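Local coordinates for protein alpha-glucosidase (Pseudoalteromonas sp. K8, PDB 5HQA) that probably hydrolyses alpha-glucosides as a calcium-binding, chloride-activated enzyme of glycoside hydrolase family 97, at residues 2-6 and 79-83; 109-113 and 128-132; 286-290 and 334-338; 299-305 and 544-548. One frame throughout, in Å; residues are numbered along the deposited sequence.

Contact 1. Residues 2-6 and 79-83; sequences TVQSP and QHNEV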
loop_
_atom_site.group_PDB
_atom_site.type_symbol
_atom_site.label_atom_id
_atom_site.label_comp_id
_atom_site.label_asym_id
_atom_site.label_seq_id
_atom_site.Cartn_x
_atom_site.Cartn_y
_atom_site.Cartn_z
ATOM N N THR A 2 -2.102 -19.242 26.795
ATOM C CA THR A 2 -1.492 -19.630 25.530
ATOM C C THR A 2 -2.561 -19.728 24.454
ATOM O O THR A 2 -3.654 -20.249 24.702
ATOM C CB THR A 2 -0.766 -20.982 25.637
ATOM O OG1 THR A 2 0.289 -20.885 26.595
ATOM C CG2 THR A 2 -0.171 -21.390 24.288
ATOM N N VAL A 3 -2.242 -19.227 23.259
ATOM C CA VAL A 3 -3.055 -19.466 22.073
ATOM C C VAL A 3 -2.100 -19.854 20.954
ATOM O O VAL A 3 -0.957 -19.387 20.910
ATOM C CB VAL A 3 -3.917 -18.230 21.698
ATOM C CG1 VAL A 3 -3.041 -17.040 21.273
ATOM C CG2 VAL A 3 -4.953 -18.579 20.616
ATOM N N GLN A 4 -2.555 -20.744 20.070
ATOM C CA GLN A 4 -1.726 -21.256 18.986
ATOM C C GLN A 4 -2.450 -21.106 17.658
ATOM O O GLN A 4 -3.682 -21.068 17.597
ATOM C CB GLN A 4 -1.371 -22.736 19.194
ATOM C CG GLN A 4 -0.877 -23.075 20.585
ATOM C CD GLN A 4 -0.573 -24.560 20.739
ATOM O OE1 GLN A 4 -0.787 -25.348 19.814
ATOM N NE2 GLN A 4 -0.075 -24.944 21.912
ATOM N N SER A 5 -1.670 -21.048 16.580
ATOM C CA SER A 5 -2.267 -21.066 15.258
ATOM C C SER A 5 -3.003 -22.388 15.047
ATOM O O SER A 5 -2.765 -23.363 15.765
ATOM C CB SER A 5 -1.195 -20.879 14.183
ATOM O OG SER A 5 -0.190 -21.869 14.316
ATOM N N PRO A 6 -3.912 -22.443 14.071
ATOM C CA PRO A 6 -4.575 -23.722 13.777
ATOM C C PRO A 6 -3.608 -24.873 13.542
ATOM O O PRO A 6 -3.860 -25.982 14.030
ATOM C CB PRO A 6 -5.397 -23.393 12.526
ATOM C CG PRO A 6 -5.723 -21.935 12.696
ATOM C CD PRO A 6 -4.480 -21.332 13.285
ATOM N N GLN A 79 -9.071 -18.430 9.093
ATOM C CA GLN A 79 -8.963 -19.533 10.048
ATOM C C GLN A 79 -8.004 -19.112 11.146
ATOM O O GLN A 79 -6.815 -18.906 10.884
ATOM C CB GLN A 79 -8.470 -20.810 9.375
ATOM C CG GLN A 79 -9.445 -21.360 8.359
ATOM C CD GLN A 79 -8.874 -22.505 7.528
ATOM O OE1 GLN A 79 -7.673 -22.545 7.238
ATOM N NE2 GLN A 79 -9.740 -23.435 7.132
ATOM N N HIS A 80 -8.507 -18.980 12.371
ATOM C CA HIS A 80 -7.631 -18.569 13.456
ATOM C C HIS A 80 -8.198 -19.058 14.778
ATOM O O HIS A 80 -9.392 -19.346 14.900
ATOM C CB HIS A 80 -7.428 -17.042 13.487
ATOM C CG HIS A 80 -8.643 -16.266 13.902
ATOM N ND1 HIS A 80 -9.553 -15.762 12.993
ATOM C CD2 HIS A 80 -9.083 -15.882 15.127
ATOM C CE1 HIS A 80 -10.506 -15.112 13.642
ATOM N NE2 HIS A 80 -10.247 -15.176 14.938
ATOM N N ASN A 81 -7.313 -19.178 15.760
ATOM C CA ASN A 81 -7.720 -19.323 17.146
ATOM C C ASN A 81 -7.592 -17.970 17.829
ATOM O O ASN A 81 -6.747 -17.152 17.469
ATOM C CB ASN A 81 -6.877 -20.370 17.871
ATOM C CG ASN A 81 -7.122 -21.764 17.350
ATOM O OD1 ASN A 81 -8.261 -22.131 17.049
ATOM N ND2 ASN A 81 -6.058 -22.552 17.229
ATOM N N GLU A 82 -8.447 -17.741 18.815
ATOM C CA GLU A 82 -8.589 -16.435 19.434
ATOM C C GLU A 82 -8.595 -16.604 20.943
ATOM O O GLU A 82 -9.174 -17.563 21.461
ATOM C CB GLU A 82 -9.884 -15.780 18.958
ATOM C CG GLU A 82 -10.138 -14.356 19.412
ATOM C CD GLU A 82 -11.337 -13.759 18.680
ATOM O OE1 GLU A 82 -11.690 -14.273 17.596
ATOM O OE2 GLU A 82 -11.939 -12.795 19.181
ATOM N N VAL A 83 -7.935 -15.695 21.652
ATOM C CA VAL A 83 -8.060 -15.646 23.104
ATOM C C VAL A 83 -8.153 -14.190 23.528
ATOM O O VAL A 83 -7.419 -13.333 23.027
ATOM C CB VAL A 83 -6.901 -16.365 23.830
ATOM C CG1 VAL A 83 -5.573 -15.633 23.630
ATOM C CG2 VAL A 83 -7.234 -16.528 25.339
#
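V3 and V83 share one side-chain torsion, with CG1 set between the backbone N and the carbonyl carbon (chi1 65° and 67°). On V83 this turns CG1 to V3, where it lies 3.6 Å from V3 CB. The other methyl of V3, CG2, stands anti to the backbone N and reaches across to the facing strand, 3.8 Å from N81 CB. The valine and the asparagine pass side by side, pointing opposite ways.

N81 carries the polar part of the contact. Its ND2 gives a hydrogen bond of 2.8 Å to Q4 O, with an N-H...O angle of 159°. The acceptor lies close to the plane of the N81 amide, while the donor sits tilted out of the Q4 carbonyl plane. This is the one hydrogen bond joining the two segments. Farther along, the ring of P6 lies against the backbone, with CG 3.7 Å from Q79 O and 3.9 Å from H80 CA.

The other side of strand 79-83 is polar. H80 NE2 donates to the anti side of E82 OE1 at 3.2 Å, with the oxygen in the plane of the imidazole. H80 ND1 is bonded to D78, and E82 OE2 forms a salt bridge with R100.

Strand 2-4 pairs with strand 10-15, and V83 bonds through its backbone to F101 of strand 95-104. The two segments therefore belong to different antiparallel sheets. V3 and V83 meet between the sheets, beside F101, in the N-terminal beta-sandwich domain, which belongs to the galactose mutarotase clan.

Contact 2. Residues 109-113 and 128-132; sequences GFRYE and ELTEF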
loop_
_atom_site.group_PDB
_atom_site.type_symbol
_atom_site.label_atom_id
_atom_site.label_comp_id
_atom_site.label_asym_id
_atom_site.label_seq_id
_atom_site.Cartn_x
_atom_site.Cartn_y
_atom_site.Cartn_z
ATOM N N GLY A 109 -2.331 -11.316 15.284
ATOM C CA GLY A 109 -2.798 -9.956 15.499
ATOM C C GLY A 109 -3.266 -9.820 16.933
ATOM O O GLY A 109 -3.824 -10.762 17.504
ATOM N N PHE A 110 -3.020 -8.651 17.528
ATOM C CA PHE A 110 -3.585 -8.403 18.852
ATOM C C PHE A 110 -3.982 -6.939 18.998
ATOM O O PHE A 110 -3.428 -6.054 18.338
ATOM C CB PHE A 110 -2.631 -8.832 19.999
ATOM C CG PHE A 110 -1.330 -8.066 20.065
ATOM C CD1 PHE A 110 -1.224 -6.918 20.833
ATOM C CD2 PHE A 110 -0.205 -8.525 19.387
ATOM C CE1 PHE A 110 -0.024 -6.215 20.909
ATOM C CE2 PHE A 110 1.003 -7.832 19.456
ATOM C CZ PHE A 110 1.090 -6.670 20.219
ATOM N N ARG A 111 -4.965 -6.696 19.862
ATOM C CA ARG A 111 -5.377 -5.330 20.150
ATOM C C ARG A 111 -5.829 -5.248 21.594
ATOM O O ARG A 111 -6.213 -6.246 22.209
ATOM C CB ARG A 111 -6.499 -4.852 19.219
ATOM C CG ARG A 111 -7.852 -5.460 19.548
ATOM C CD ARG A 111 -8.943 -4.845 18.697
ATOM N NE ARG A 111 -10.255 -5.364 19.067
ATOM C CZ ARG A 111 -11.353 -5.176 18.348
ATOM N NH1 ARG A 111 -11.301 -4.481 17.216
ATOM N NH2 ARG A 111 -12.505 -5.687 18.759
ATOM N N TYR A 112 -5.748 -4.042 22.142
ATOM C CA TYR A 112 -6.247 -3.778 23.482
ATOM C C TYR A 112 -7.716 -3.417 23.405
ATOM O O TYR A 112 -8.150 -2.733 22.473
ATOM C CB TYR A 112 -5.508 -2.618 24.127
ATOM C CG TYR A 112 -4.014 -2.753 24.286
ATOM C CD1 TYR A 112 -3.149 -2.556 23.210
ATOM C CD2 TYR A 112 -3.459 -3.006 25.541
ATOM C CE1 TYR A 112 -1.764 -2.630 23.377
ATOM C CE2 TYR A 112 -2.092 -3.089 25.714
ATOM C CZ TYR A 112 -1.248 -2.891 24.633
ATOM O OH TYR A 112 0.112 -2.963 24.835
ATOM N N GLU A 113 -8.474 -3.856 24.401
ATOM C CA GLU A 113 -9.868 -3.463 24.557
ATOM C C GLU A 113 -10.020 -2.965 25.985
ATOM O O GLU A 113 -9.965 -3.753 26.934
ATOM C CB GLU A 113 -10.813 -4.625 24.234
ATOM C CG GLU A 113 -10.671 -5.055 22.771
ATOM C CD GLU A 113 -11.469 -6.297 22.402
ATOM O OE1 GLU A 113 -12.237 -6.804 23.252
ATOM O OE2 GLU A 113 -11.315 -6.769 21.247
ATOM N N GLU A 128 2.025 4.231 24.198
ATOM C CA GLU A 128 1.612 2.837 24.185
ATOM C C GLU A 128 2.860 2.002 24.465
ATOM O O GLU A 128 3.868 2.142 23.763
ATOM C CB GLU A 128 0.975 2.457 22.845
ATOM C CG GLU A 128 0.474 1.022 22.834
ATOM C CD GLU A 128 -0.186 0.619 21.527
ATOM O OE1 GLU A 128 -0.865 1.472 20.903
ATOM O OE2 GLU A 128 -0.032 -0.562 21.131
ATOM N N LEU A 129 2.807 1.165 25.503
ATOM C CA LEU A 129 3.993 0.450 25.971
ATOM C C LEU A 129 4.281 -0.823 25.181
ATOM O O LEU A 129 5.308 -1.465 25.436
ATOM C CB LEU A 129 3.846 0.111 27.458
ATOM C CG LEU A 129 3.690 1.330 28.375
ATOM C CD1 LEU A 129 3.530 0.888 29.826
ATOM C CD2 LEU A 129 4.882 2.277 28.232
ATOM N N THR A 130 3.401 -1.195 24.249
ATOM C CA THR A 130 3.563 -2.377 23.410
ATOM C C THR A 130 4.981 -2.506 22.876
ATOM O O THR A 130 5.523 -1.567 22.285
ATOM C CB THR A 130 2.600 -2.284 22.230
ATOM O OG1 THR A 130 1.282 -2.054 22.727
ATOM C CG2 THR A 130 2.650 -3.574 21.375
ATOM N N GLU A 131 5.563 -3.690 23.048
ATOM C CA GLU A 131 6.875 -3.989 22.499
ATOM C C GLU A 131 6.796 -5.174 21.546
ATOM O O GLU A 131 5.841 -5.962 21.564
ATOM C CB GLU A 131 7.901 -4.295 23.608
ATOM C CG GLU A 131 8.212 -3.115 24.531
ATOM C CD GLU A 131 8.975 -3.543 25.782
ATOM O OE1 GLU A 131 9.020 -4.769 26.081
ATOM O OE2 GLU A 131 9.524 -2.655 26.480
ATOM N N PHE A 132 7.829 -5.275 20.708
ATOM C CA PHE A 132 8.115 -6.439 19.869
ATOM C C PHE A 132 9.591 -6.736 20.126
ATOM O O PHE A 132 10.464 -6.148 19.482
ATOM C CB PHE A 132 7.834 -6.146 18.388
ATOM C CG PHE A 132 6.465 -5.557 18.135
ATOM C CD1 PHE A 132 6.248 -4.196 18.256
ATOM C CD2 PHE A 132 5.395 -6.373 17.786
ATOM C CE1 PHE A 132 4.991 -3.656 18.028
ATOM C CE2 PHE A 132 4.144 -5.843 17.556
ATOM C CZ PHE A 132 3.938 -4.480 17.680
#
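Y112 OH donates a short hydrogen bond of 2.6 Å to T130 OG1, which approaches the tyrosine ring at its edge. T130 OG1 in turn donates to E128 OE2 at 2.5 Å, using the anti lone pair of the carboxylate. The donors run one way, from tyrosine to threonine to glutamate. E128 OE2 also lies 3.5 Å from Y112 CE1, with ring and carboxylate planes 79° apart.

T130 works with both branches. At chi1 -53° OG1 stands beside the backbone N, and CG2 is turned toward F110. That methyl meets the edge of the phenylalanine ring, 3.7 Å from F110 CZ. F132 adds a looser apolar touch, CE2 to F110 CZ at 4.1 Å.

A second shell fixes these groups. The Y112 hydroxyl is bonded to the backbone N of G39. E128 forms a salt bridge with R229 and a hydrogen bond with Y192, which probably balance its buried charge. Y23 and F101 meet the F110 ring, and M195 and L197 touch F132.

Strand 107-114 and strand 122-134 lie in separate antiparallel sheets. The contact is a buried layer between them, apolar around a short polar chain, inside the N-terminal beta-sandwich.

Contact 3. Residues 286-290 and 334-338; sequences HGATT and YDDFD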
loop_
_atom_site.group_PDB
_atom_site.type_symbol
_atom_site.label_atom_id
_atom_site.label_comp_id
_atom_site.label_asym_id
_atom_site.label_seq_id
_atom_site.Cartn_x
_atom_site.Cartn_y
_atom_site.Cartn_z
ATOM N N HIS A 286 1.054 24.396 -20.474
ATOM C CA HIS A 286 0.087 23.859 -19.522
ATOM C C HIS A 286 -0.416 22.491 -19.975
ATOM O O HIS A 286 -0.860 22.325 -21.113
ATOM C CB HIS A 286 -1.083 24.830 -19.370
ATOM C CG HIS A 286 -2.011 24.480 -18.248
ATOM N ND1 HIS A 286 -3.354 24.791 -18.267
ATOM C CD2 HIS A 286 -1.785 23.851 -17.070
ATOM C CE1 HIS A 286 -3.914 24.367 -17.147
ATOM N NE2 HIS A 286 -2.985 23.795 -16.404
ATOM N N GLY A 287 -0.336 21.500 -19.085
ATOM C CA GLY A 287 -0.780 20.165 -19.460
ATOM C C GLY A 287 -2.294 20.056 -19.570
ATOM O O GLY A 287 -2.823 19.501 -20.538
ATOM N N ALA A 288 -3.012 20.602 -18.583
ATOM C CA ALA A 288 -4.449 20.365 -18.414
ATOM C C ALA A 288 -5.255 21.340 -19.269
ATOM O O ALA A 288 -5.831 22.313 -18.784
ATOM C CB ALA A 288 -4.829 20.486 -16.942
ATOM N N THR A 289 -5.311 21.063 -20.565
ATOM C CA THR A 289 -6.164 21.815 -21.469
ATOM C C THR A 289 -7.246 20.908 -22.032
ATOM O O THR A 289 -7.113 19.681 -22.055
ATOM C CB THR A 289 -5.367 22.421 -22.625
ATOM O OG1 THR A 289 -4.965 21.378 -23.524
ATOM C CG2 THR A 289 -4.146 23.139 -22.103
ATOM N N THR A 290 -8.325 21.537 -22.502
ATOM C CA THR A 290 -9.394 20.792 -23.158
ATOM C C THR A 290 -8.846 19.965 -24.317
ATOM O O THR A 290 -9.125 18.765 -24.433
ATOM C CB THR A 290 -10.471 21.766 -23.645
ATOM O OG1 THR A 290 -10.928 22.559 -22.542
ATOM C CG2 THR A 290 -11.646 21.012 -24.239
ATOM N N TYR A 334 -9.029 26.210 -14.464
ATOM C CA TYR A 334 -8.412 27.197 -15.336
ATOM C C TYR A 334 -9.303 27.457 -16.550
ATOM O O TYR A 334 -10.126 26.623 -16.947
ATOM C CB TYR A 334 -7.040 26.717 -15.809
ATOM C CG TYR A 334 -5.915 26.797 -14.795
ATOM C CD1 TYR A 334 -5.393 28.020 -14.408
ATOM C CD2 TYR A 334 -5.343 25.644 -14.266
ATOM C CE1 TYR A 334 -4.345 28.102 -13.496
ATOM C CE2 TYR A 334 -4.294 25.711 -13.353
ATOM C CZ TYR A 334 -3.798 26.950 -12.973
ATOM O OH TYR A 334 -2.754 27.046 -12.069
ATOM N N ASP A 335 -9.106 28.625 -17.167
ATOM C CA ASP A 335 -9.914 28.995 -18.325
ATOM C C ASP A 335 -9.696 28.086 -19.527
ATOM O O ASP A 335 -10.554 28.052 -20.418
ATOM C CB ASP A 335 -9.623 30.435 -18.739
ATOM C CG ASP A 335 -10.142 31.432 -17.739
ATOM O OD1 ASP A 335 -10.962 31.030 -16.879
ATOM O OD2 ASP A 335 -9.736 32.615 -17.818
ATOM N N ASP A 336 -8.576 27.367 -19.598
ATOM C CA ASP A 336 -8.328 26.505 -20.744
ATOM C C ASP A 336 -8.739 25.065 -20.481
ATOM O O ASP A 336 -8.432 24.185 -21.291
ATOM C CB ASP A 336 -6.858 26.587 -21.181
ATOM C CG ASP A 336 -5.881 26.259 -20.062
ATOM O OD1 ASP A 336 -6.314 26.113 -18.898
ATOM O OD2 ASP A 336 -4.670 26.154 -20.356
ATOM N N PHE A 337 -9.456 24.812 -19.387
ATOM C CA PHE A 337 -9.948 23.480 -19.044
ATOM C C PHE A 337 -11.470 23.561 -18.941
ATOM O O PHE A 337 -12.005 24.027 -17.931
ATOM C CB PHE A 337 -9.318 22.988 -17.746
ATOM C CG PHE A 337 -9.595 21.545 -17.447
ATOM C CD1 PHE A 337 -10.592 21.186 -16.561
ATOM C CD2 PHE A 337 -8.854 20.545 -18.056
ATOM C CE1 PHE A 337 -10.842 19.849 -16.280
ATOM C CE2 PHE A 337 -9.096 19.209 -17.776
ATOM C CZ PHE A 337 -10.089 18.863 -16.889
ATOM N N ASP A 338 -12.165 23.097 -19.979
ATOM C CA ASP A 338 -13.621 23.237 -20.101
ATOM C C ASP A 338 -14.260 21.956 -19.571
ATOM O O ASP A 338 -14.430 20.983 -20.308
ATOM C CB ASP A 338 -13.989 23.504 -21.561
ATOM C CG ASP A 338 -15.464 23.814 -21.764
ATOM O OD1 ASP A 338 -16.298 23.465 -20.902
ATOM O OD2 ASP A 338 -15.791 24.398 -22.816
#
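The imidazole of H286 and the carboxylate of D336 lie nearly coplanar, 16° apart. H286 ND1 donates to the syn side of D336 OD2 at 2.8 Å, and the bond is essentially straight at 179°. Y334 is turned steeply against the same imidazole, with planes at 77° and H286 CE1 3.5 Å from Y334 CD2. A288 N sits over the centre of one imidazole face, 3.8 Å above it. H286 NE2 is bonded to G312 O. With an acceptor at each ring nitrogen, the histidine is probably protonated and positively charged. With an alanine here, the D336 carboxylate and G312 O would probably lose their donor, and a gap would open beside Y334.

Bonds through the backbone and the T290 hydroxyl extend the join. T290 N donates to D336 O at 2.9 Å. D338 N donates to T290 OG1 at 2.9 Å. The ring of F337 lies by A288, CD2 3.6 Å from A288 O, and both side chains touch V310 of strand 307-310.

T289 and D338 are N-caps, bonded to the backbone N of N292 and of A341. The contact ties together the loops that start helices 290-303 and 339-349, two successive helices of the beta/alpha-barrel catalytic domain.

Contact 4. Residues 299-305 and 544-548; sequences FAAKYGF and FQFIQ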
loop_
_atom_site.group_PDB
_atom_site.type_symbol
_atom_site.label_atom_id
_atom_site.label_comp_id
_atom_site.label_asym_id
_atom_site.label_seq_id
_atom_site.Cartn_x
_atom_site.Cartn_y
_atom_site.Cartn_z
ATOM N N PHE A 299 -7.088 8.473 -27.210
ATOM C CA PHE A 299 -6.134 7.379 -27.071
ATOM C C PHE A 299 -6.674 6.306 -26.136
ATOM O O PHE A 299 -6.616 5.109 -26.445
ATOM C CB PHE A 299 -4.796 7.930 -26.560
ATOM C CG PHE A 299 -3.713 6.890 -26.415
ATOM C CD1 PHE A 299 -2.861 6.608 -27.472
ATOM C CD2 PHE A 299 -3.534 6.211 -25.211
ATOM C CE1 PHE A 299 -1.859 5.661 -27.339
ATOM C CE2 PHE A 299 -2.537 5.261 -25.075
ATOM C CZ PHE A 299 -1.694 4.986 -26.144
ATOM N N ALA A 300 -7.200 6.719 -24.979
ATOM C CA ALA A 300 -7.753 5.756 -24.030
ATOM C C ALA A 300 -8.885 4.950 -24.654
ATOM O O ALA A 300 -8.961 3.729 -24.471
ATOM C CB ALA A 300 -8.239 6.472 -22.772
ATOM N N ALA A 301 -9.766 5.611 -25.409
ATOM C CA ALA A 301 -10.872 4.891 -26.034
ATOM C C ALA A 301 -10.363 3.874 -27.048
ATOM O O ALA A 301 -10.892 2.761 -27.142
ATOM C CB ALA A 301 -11.838 5.875 -26.696
ATOM N N LYS A 302 -9.328 4.234 -27.810
ATOM C CA LYS A 302 -8.845 3.336 -28.851
ATOM C C LYS A 302 -8.110 2.133 -28.268
ATOM O O LYS A 302 -8.197 1.028 -28.819
ATOM C CB LYS A 302 -7.946 4.103 -29.822
ATOM C CG LYS A 302 -7.345 3.255 -30.926
ATOM C CD LYS A 302 -6.637 4.109 -31.965
ATOM C CE LYS A 302 -6.100 3.241 -33.101
ATOM N NZ LYS A 302 -5.651 4.072 -34.250
ATOM N N TYR A 303 -7.400 2.308 -27.153
ATOM C CA TYR A 303 -6.498 1.273 -26.665
ATOM C C TYR A 303 -6.975 0.599 -25.386
ATOM O O TYR A 303 -6.240 -0.215 -24.820
ATOM C CB TYR A 303 -5.094 1.858 -26.500
ATOM C CG TYR A 303 -4.490 2.166 -27.849
ATOM C CD1 TYR A 303 -4.051 1.139 -28.677
ATOM C CD2 TYR A 303 -4.400 3.472 -28.320
ATOM C CE1 TYR A 303 -3.511 1.403 -29.926
ATOM C CE2 TYR A 303 -3.864 3.746 -29.579
ATOM C CZ TYR A 303 -3.421 2.705 -30.372
ATOM O OH TYR A 303 -2.885 2.954 -31.614
ATOM N N GLY A 304 -8.186 0.898 -24.923
ATOM C CA GLY A 304 -8.781 0.124 -23.854
ATOM C C GLY A 304 -8.495 0.592 -22.443
ATOM O O GLY A 304 -8.356 -0.235 -21.537
ATOM N N PHE A 305 -8.432 1.904 -22.222
ATOM C CA PHE A 305 -8.228 2.455 -20.891
ATOM C C PHE A 305 -9.503 3.129 -20.408
ATOM O O PHE A 305 -10.221 3.757 -21.192
ATOM C CB PHE A 305 -7.044 3.422 -20.886
ATOM C CG PHE A 305 -5.738 2.739 -21.168
ATOM C CD1 PHE A 305 -5.307 2.552 -22.470
ATOM C CD2 PHE A 305 -4.974 2.228 -20.130
ATOM C CE1 PHE A 305 -4.119 1.891 -22.736
ATOM C CE2 PHE A 305 -3.779 1.568 -20.387
ATOM C CZ PHE A 305 -3.352 1.398 -21.691
ATOM N N PHE A 544 3.340 -2.895 -26.037
ATOM C CA PHE A 544 2.149 -2.264 -25.478
ATOM C C PHE A 544 0.986 -3.242 -25.381
ATOM O O PHE A 544 0.096 -3.066 -24.539
ATOM C CB PHE A 544 1.768 -1.056 -26.341
ATOM C CG PHE A 544 0.722 -0.160 -25.723
ATOM C CD1 PHE A 544 0.803 0.211 -24.390
ATOM C CD2 PHE A 544 -0.318 0.345 -26.497
ATOM C CE1 PHE A 544 -0.144 1.051 -23.834
ATOM C CE2 PHE A 544 -1.274 1.185 -25.946
ATOM C CZ PHE A 544 -1.187 1.531 -24.612
ATOM N N GLN A 545 0.981 -4.283 -26.224
ATOM C CA GLN A 545 -0.112 -5.253 -26.196
ATOM C C GLN A 545 -0.257 -5.908 -24.824
ATOM O O GLN A 545 -1.382 -6.209 -24.399
ATOM C CB GLN A 545 0.098 -6.318 -27.277
ATOM C CG GLN A 545 -1.101 -7.243 -27.461
ATOM C CD GLN A 545 -2.325 -6.507 -27.976
ATOM O OE1 GLN A 545 -2.291 -5.875 -29.038
ATOM N NE2 GLN A 545 -3.415 -6.577 -27.221
ATOM N N PHE A 546 0.849 -6.125 -24.103
ATOM C CA PHE A 546 0.703 -6.717 -22.777
ATOM C C PHE A 546 -0.079 -5.801 -21.846
ATOM O O PHE A 546 -0.932 -6.265 -21.081
ATOM C CB PHE A 546 2.051 -7.044 -22.142
ATOM C CG PHE A 546 1.899 -7.727 -20.816
ATOM C CD1 PHE A 546 1.549 -9.073 -20.760
ATOM C CD2 PHE A 546 2.034 -7.017 -19.627
ATOM C CE1 PHE A 546 1.368 -9.715 -19.532
ATOM C CE2 PHE A 546 1.854 -7.647 -18.400
ATOM C CZ PHE A 546 1.518 -8.999 -18.355
ATOM N N ILE A 547 0.209 -4.498 -21.884
ATOM C CA ILE A 547 -0.512 -3.558 -21.034
ATOM C C ILE A 547 -1.982 -3.503 -21.432
ATOM O O ILE A 547 -2.870 -3.412 -20.576
ATOM C CB ILE A 547 0.147 -2.168 -21.101
ATOM C CG1 ILE A 547 1.597 -2.254 -20.625
ATOM C CG2 ILE A 547 -0.633 -1.163 -20.260
ATOM C CD1 ILE A 547 2.337 -0.905 -20.629
ATOM N N GLN A 548 -2.265 -3.564 -22.735
ATOM C CA GLN A 548 -3.652 -3.600 -23.177
ATOM C C GLN A 548 -4.361 -4.849 -22.685
ATOM O O GLN A 548 -5.560 -4.805 -22.391
ATOM C CB GLN A 548 -3.726 -3.541 -24.695
ATOM C CG GLN A 548 -3.299 -2.215 -25.286
ATOM C CD GLN A 548 -3.322 -2.266 -26.791
ATOM O OE1 GLN A 548 -2.329 -2.615 -27.421
ATOM N NE2 GLN A 548 -4.469 -1.956 -27.378
HETATM O O HOH W 1 -7.209 -2.979 -26.446
HETATM O O HOH W 2 -7.173 -2.996 -23.691
HETATM O O HOH W 3 -8.262 -3.367 -21.000
#
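F544 points the edge of its ring at the face of Y303, an offset edge-to-face pair with centroids 5.7 Å apart and planes at 62°. One face of F544 is covered toward the rim by Q548 CG, from the next turn of its own helix. F305 meets F544 rim to rim, with planes 18° apart and F305 CE1 3.5 Å from F544 CZ. F299 comes in obliquely, its CZ 3.8 Å from F544 CZ. One face of F299 carries Y303 CD2.

The four rings form an aromatic cluster around F544. Its CG stands anti to the backbone N (chi1 -169°), which sends the ring out so that its far end meets the other three. Y537 of helix 534-538 stacks on it. Cut back to an alanine, this position would probably leave a gap among F299, Y303 and F305, take the stacking partner from Y537, and let the rings turn more freely.

I547 joins at the edge of F305, with CG2 4.0 Å from F305 CZ. Q548 reaches the edge of Y303, with NE2 3.4 Å from Y303 CD1.

The axes of helices 299-303 and 544-548 run nearly at right angles and stay 12.3 Å apart at closest, so long aromatic side chains bridge them. No direct hydrogen bond joins the segments. At the margin a water lies 3.1 Å from Y303 O and 2.8 Å from Q548 O. The chemistry is thus apolar at the centre, with water and polar atoms at the border. Cohesion probably comes from the exclusion of water and ring-to-ring contact.

In the fold
The contacts fall into two groups on opposite sides of the chain's centre. Contacts 1 and 2 join the same two sheets of the N-terminal domain, with centres about 17 Å apart and nearest atoms about 6 Å apart. Contacts 3 and 4 lie in the barrel domain, their centres about 24 Å apart. They hold opposite ends of helix 290-303, contact 3 its start and contact 4 its finish. Contacts 1 and 3 are the farthest apart, about 57 Å between centres. None touches the calcium site, which takes E154 from the N-terminal domain and E437, E455 and E461 from the barrel. The A288 side chain of contact 3 is about 11 Å from the acarviosine unit of the bound acarbose.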